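Local atomic coordinates of glycosyl transferase family 8 (Streptococcus pneumoniae, PDB entry 5GVV), a protein that transfers galactose from UDP-galactose to the terminal glucose of the already glycosylated serine-rich repeat protein PsrP, the third step of its O-glycosylation. Residues K25-C28 with H33-I36; R52-E57 with M253-I258. All blocks are in the same frame, centred on the assembly; numbering follows the deposited sequence.

Interaction 1: residues K25-C28 with H33-I36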
loop_
_atom_site.group_PDB
_atom_site.type_symbol
_atom_site.label_atom_id
_atom_site.label_comp_id
_atom_site.label_asym_id
_atom_site.label_seq_id
_atom_site.Cartn_x
_atom_site.Cartn_y
_atom_site.Cartn_z
ATOM N N LYS A 25 0.524 4.532 12.233
ATOM C CA LYS A 25 -0.858 4.618 12.712
ATOM C C LYS A 25 -1.003 4.080 14.134
ATOM O O LYS A 25 -1.665 4.699 14.971
ATOM C CB LYS A 25 -1.816 3.880 11.771
ATOM C CG LYS A 25 -2.264 4.720 10.585
ATOM C CD LYS A 25 -3.515 4.163 9.906
ATOM C CE LYS A 25 -3.215 2.950 9.052
ATOM N NZ LYS A 25 -4.305 2.688 8.051
ATOM N N SER A 26 -0.386 2.936 14.411
ATOM C CA SER A 26 -0.484 2.335 15.743
ATOM C C SER A 26 0.188 3.231 16.785
ATOM O O SER A 26 -0.336 3.404 17.888
ATOM C CB SER A 26 0.109 0.922 15.757
ATOM O OG SER A 26 1.508 0.920 15.530
ATOM N N LEU A 27 1.327 3.817 16.423
ATOM C CA LEU A 27 2.039 4.762 17.289
ATOM C C LEU A 27 1.194 6.003 17.603
ATOM O O LEU A 27 1.080 6.411 18.769
ATOM C CB LEU A 27 3.369 5.173 16.643
ATOM C CG LEU A 27 4.228 6.246 17.322
ATOM C CD1 LEU A 27 4.704 5.791 18.689
ATOM C CD2 LEU A 27 5.410 6.620 16.455
ATOM N N CYS A 28 0.596 6.591 16.569
ATOM C CA CYS A 28 -0.171 7.830 16.717
ATOM C C CYS A 28 -1.513 7.586 17.397
ATOM O O CYS A 28 -2.074 8.486 18.023
ATOM C CB CYS A 28 -0.397 8.487 15.350
ATOM S SG CYS A 28 1.109 9.068 14.555
ATOM N N HIS A 33 1.698 14.326 20.172
ATOM C CA HIS A 33 2.879 15.188 20.214
ATOM C C HIS A 33 4.152 14.481 19.768
ATOM O O HIS A 33 5.151 14.452 20.498
ATOM C CB HIS A 33 3.067 15.776 21.615
ATOM C CG HIS A 33 1.916 16.616 22.074
ATOM N ND1 HIS A 33 0.756 16.075 22.585
ATOM C CD2 HIS A 33 1.747 17.960 22.098
ATOM C CE1 HIS A 33 -0.077 17.048 22.905
ATOM N NE2 HIS A 33 0.497 18.201 22.614
ATOM N N LEU A 34 4.120 13.917 18.567
ATOM C CA LEU A 34 5.266 13.168 18.067
ATOM C C LEU A 34 5.953 13.883 16.907
ATOM O O LEU A 34 5.308 14.253 15.919
ATOM C CB LEU A 34 4.825 11.771 17.629
ATOM C CG LEU A 34 3.987 10.982 18.631
ATOM C CD1 LEU A 34 3.429 9.744 17.967
ATOM C CD2 LEU A 34 4.810 10.594 19.842
ATOM N N LYS A 35 7.259 14.088 17.032
ATOM C CA LYS A 35 8.044 14.562 15.906
ATOM C C LYS A 35 8.642 13.333 15.244
ATOM O O LYS A 35 9.603 12.742 15.749
ATOM C CB LYS A 35 9.140 15.519 16.365
ATOM C CG LYS A 35 9.934 16.136 15.224
ATOM C CD LYS A 35 10.897 17.179 15.755
ATOM C CE LYS A 35 11.729 17.802 14.648
ATOM N NZ LYS A 35 12.747 18.717 15.243
ATOM N N ILE A 36 8.047 12.932 14.126
ATOM C CA ILE A 36 8.443 11.707 13.445
ATOM C C ILE A 36 9.361 11.981 12.254
ATOM O O ILE A 36 8.996 12.711 11.330
ATOM C CB ILE A 36 7.207 10.919 12.962
ATOM C CG1 ILE A 36 6.381 10.439 14.161
ATOM C CG2 ILE A 36 7.629 9.733 12.110
ATOM C CD1 ILE A 36 5.088 9.755 13.784
#

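Interaction 2: residues R52-E57 with M253-I258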
loop_
_atom_site.group_PDB
_atom_site.type_symbol
_atom_site.label_atom_id
_atom_site.label_comp_id
_atom_site.label_asym_id
_atom_site.label_seq_id
_atom_site.Cartn_x
_atom_site.Cartn_y
_atom_site.Cartn_z
ATOM N N ARG A 52 1.628 14.495 7.149
ATOM C CA ARG A 52 2.230 15.576 7.935
ATOM C C ARG A 52 1.153 16.426 8.597
ATOM O O ARG A 52 1.296 16.830 9.745
ATOM C CB ARG A 52 3.131 16.458 7.062
ATOM C CG ARG A 52 3.702 17.673 7.787
ATOM C CD ARG A 52 4.676 18.447 6.911
ATOM N NE ARG A 52 5.830 17.629 6.556
ATOM C CZ ARG A 52 6.171 17.318 5.309
ATOM N NH1 ARG A 52 5.457 17.770 4.282
ATOM N NH2 ARG A 52 7.236 16.559 5.083
ATOM N N ILE A 53 0.069 16.681 7.869
ATOM C CA ILE A 53 -1.079 17.394 8.425
ATOM C C ILE A 53 -1.675 16.654 9.621
ATOM O O ILE A 53 -2.028 17.275 10.630
ATOM C CB ILE A 53 -2.179 17.596 7.367
ATOM C CG1 ILE A 53 -1.691 18.541 6.266
ATOM C CG2 ILE A 53 -3.455 18.138 8.007
ATOM C CD1 ILE A 53 -2.689 18.750 5.136
ATOM N N TYR A 54 -1.797 15.334 9.506
ATOM C CA TYR A 54 -2.323 14.528 10.607
ATOM C C TYR A 54 -1.451 14.697 11.844
ATOM O O TYR A 54 -1.956 14.925 12.948
ATOM C CB TYR A 54 -2.371 13.046 10.224
ATOM C CG TYR A 54 -3.302 12.725 9.081
ATOM C CD1 TYR A 54 -4.356 13.573 8.753
ATOM C CD2 TYR A 54 -3.130 11.572 8.329
ATOM C CE1 TYR A 54 -5.211 13.278 7.702
ATOM C CE2 TYR A 54 -3.974 11.274 7.271
ATOM C CZ TYR A 54 -5.011 12.129 6.967
ATOM O OH TYR A 54 -5.859 11.828 5.917
ATOM N N LEU A 55 -0.142 14.566 11.657
ATOM C CA LEU A 55 0.799 14.641 12.768
ATOM C C LEU A 55 0.734 16.002 13.451
ATOM O O LEU A 55 0.752 16.083 14.679
ATOM C CB LEU A 55 2.226 14.354 12.292
ATOM C CG LEU A 55 2.736 12.926 12.485
ATOM C CD1 LEU A 55 2.777 12.578 13.959
ATOM C CD2 LEU A 55 1.858 11.937 11.741
ATOM N N GLN A 56 0.645 17.064 12.654
ATOM C CA GLN A 56 0.564 18.419 13.193
ATOM C C GLN A 56 -0.726 18.655 13.976
ATOM O O GLN A 56 -0.725 19.335 15.007
ATOM C CB GLN A 56 0.701 19.446 12.061
ATOM C CG GLN A 56 2.081 19.437 11.395
ATOM C CD GLN A 56 2.179 20.402 10.237
ATOM O OE1 GLN A 56 1.174 20.950 9.787
ATOM N NE2 GLN A 56 3.393 20.618 9.744
ATOM N N GLU A 57 -1.826 18.096 13.485
ATOM C CA GLU A 57 -3.110 18.241 14.156
ATOM C C GLU A 57 -3.100 17.546 15.516
ATOM O O GLU A 57 -3.884 17.894 16.403
ATOM C CB GLU A 57 -4.244 17.716 13.262
ATOM C CG GLU A 57 -4.517 18.616 12.060
ATOM C CD GLU A 57 -5.576 18.077 11.114
ATOM O OE1 GLU A 57 -5.864 16.863 11.145
ATOM O OE2 GLU A 57 -6.116 18.880 10.326
HETATM N N MSE A 253 -7.358 0.558 9.831
HETATM C CA MSE A 253 -7.876 1.692 10.589
HETATM C C MSE A 253 -7.713 2.973 9.777
HETATM O O MSE A 253 -6.615 3.273 9.294
HETATM C CB MSE A 253 -7.140 1.792 11.929
HETATM C CG MSE A 253 -7.664 2.858 12.875
HETATM SE SE MSE A 253 -6.763 2.776 14.603
HETATM C CE MSE A 253 -7.657 1.206 15.320
ATOM N N ASP A 254 -8.810 3.706 9.589
ATOM C CA ASP A 254 -8.741 5.008 8.922
ATOM C C ASP A 254 -7.989 5.990 9.811
ATOM O O ASP A 254 -8.028 5.873 11.033
ATOM C CB ASP A 254 -10.147 5.554 8.656
ATOM C CG ASP A 254 -10.822 4.910 7.456
ATOM O OD1 ASP A 254 -10.123 4.510 6.500
ATOM O OD2 ASP A 254 -12.065 4.824 7.459
ATOM N N TRP A 255 -7.310 6.959 9.207
ATOM C CA TRP A 255 -6.645 7.998 9.980
ATOM C C TRP A 255 -7.682 8.841 10.714
ATOM O O TRP A 255 -7.409 9.391 11.787
ATOM C CB TRP A 255 -5.812 8.882 9.056
ATOM C CG TRP A 255 -4.421 8.362 8.826
ATOM C CD1 TRP A 255 -3.946 7.725 7.712
ATOM C CD2 TRP A 255 -3.327 8.439 9.745
ATOM N NE1 TRP A 255 -2.616 7.402 7.889
ATOM C CE2 TRP A 255 -2.214 7.834 9.129
ATOM C CE3 TRP A 255 -3.180 8.968 11.031
ATOM C CZ2 TRP A 255 -0.965 7.742 9.759
ATOM C CZ3 TRP A 255 -1.942 8.879 11.656
ATOM C CH2 TRP A 255 -0.852 8.267 11.020
ATOM N N SER A 256 -8.876 8.927 10.132
ATOM C CA SER A 256 -9.981 9.670 10.729
ATOM C C SER A 256 -10.363 9.122 12.106
ATOM O O SER A 256 -10.680 9.897 13.015
ATOM C CB SER A 256 -11.189 9.657 9.796
ATOM O OG SER A 256 -11.615 8.329 9.546
ATOM N N VAL A 257 -10.330 7.796 12.263
ATOM C CA VAL A 257 -10.565 7.177 13.569
ATOM C C VAL A 257 -9.537 7.665 14.586
ATOM O O VAL A 257 -9.874 8.001 15.727
ATOM C CB VAL A 257 -10.489 5.638 13.498
ATOM C CG1 VAL A 257 -10.494 5.033 14.908
ATOM C CG2 VAL A 257 -11.632 5.081 12.678
ATOM N N ILE A 258 -8.278 7.695 14.165
ATOM C CA ILE A 258 -7.183 8.092 15.045
ATOM C C ILE A 258 -7.313 9.558 15.451
ATOM O O ILE A 258 -7.190 9.898 16.629
ATOM C CB ILE A 258 -5.817 7.849 14.376
ATOM C CG1 ILE A 258 -5.652 6.362 14.044
ATOM C CG2 ILE A 258 -4.668 8.357 15.261
ATOM C CD1 ILE A 258 -4.450 6.048 13.171
#

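Interaction 1: residues K25-C28 with H33-I36
The end of one helix lies against the start of the next strand, with Cys28 and Leu34 nearest in backbone, their CA atoms 7.7 Å apart; no hydrogen bond joins the two segments, and side chains alone bridge the gap. Leu27 and Leu34 make the closest approach. Their side chains run aslant to each other, and the methyl CD1 of Leu34 settles against the branch carbon CG of Leu27 at 3.6 Å. With its CG swung opposite the backbone N (chi1 175°), Leu27 extends toward the strand and also offers CD2 to Ile36 CD1, 4.1 Å away, an end-on meeting of methyls. Cys28 adds its sulfur to the same surface: SG lies 4.1 Å from Ile36 CD1 and 4.2 Å from Leu34 CD1, bridging the two strand residues. All four side chains are buried, and the contact is purely apolar. It is the helix-to-strand packing of a beta-alpha-beta unit, in which helix 17-30 connects strand 6-11 to its parallel neighbour 34-40. Leu27 reaches beyond the contact to Val8 and Phe10 of strand 6-11, whereas Leu55 of helix 45-57 touches both Cys28 and Ile36.

Interaction 2: residues R52-E57 with M253-I258
Tyr54 overlaps the five-membered ring of Trp255 through its ring atoms CD2 and CE2. CE2 comes within 3.3 Å of Trp255 CG, while CD2 stands 3.4 Å above the indole plane, displaced toward its rim. The overlap continues onto the Trp255 methylene, since CB is 3.5 Å from Tyr54 CE2. With the ring planes inclined at 32° and the centroids 4.6 Å apart, the pair is an oblique aromatic contact. Both residues carry CG opposite their own carbonyl carbon (chi1 -64° for Tyr54, -87° for Trp255), which turns each ring toward the other helix. On the opposite face of the indole sits Ile258 CD1, 3.7 Å from the plane, so Trp255 is held between a phenol and a methyl group from its own helix. The indole NE1 is satisfied by a hydrogen bond to Glu21 OE2, which ties the indole to helix 17-30. Tyr54 also packs on Leu252 of the second subunit, Ser256 OG hydrogen-bonds Ser256 OG of that subunit, and the Asp254 carboxylate bonds Ser256 N there, so the contact forms part of the interface between the two subunits. Away from the UDP and manganese sites, this is aromatic helix-to-helix packing, with helix 255-263 laid against helix 45-57 of the GT-A, Rossmann-like glycosyltransferase domain.

Interactions 1 and 2 lie about 9 Å apart, centre to centre, and show how packing changes outward from the sheet of an alpha/beta fold. Interaction 1 belongs to the core, between a helix and the sheet; interaction 2 lies farther out, partly buried, between two helices and at the second subunit. The inner contact joins close neighbours in sequence through aliphatic groups and a sulfur, whereas the outer one spans almost 200 residues and relies on aromatic rings. Lys25 connects them: its NZ probably hydrogen-bonds Met253 O at 2.7 Å, and its CG packs on Trp255 CZ2. Leu55 CD1 makes a second connection, lying against Leu34 O.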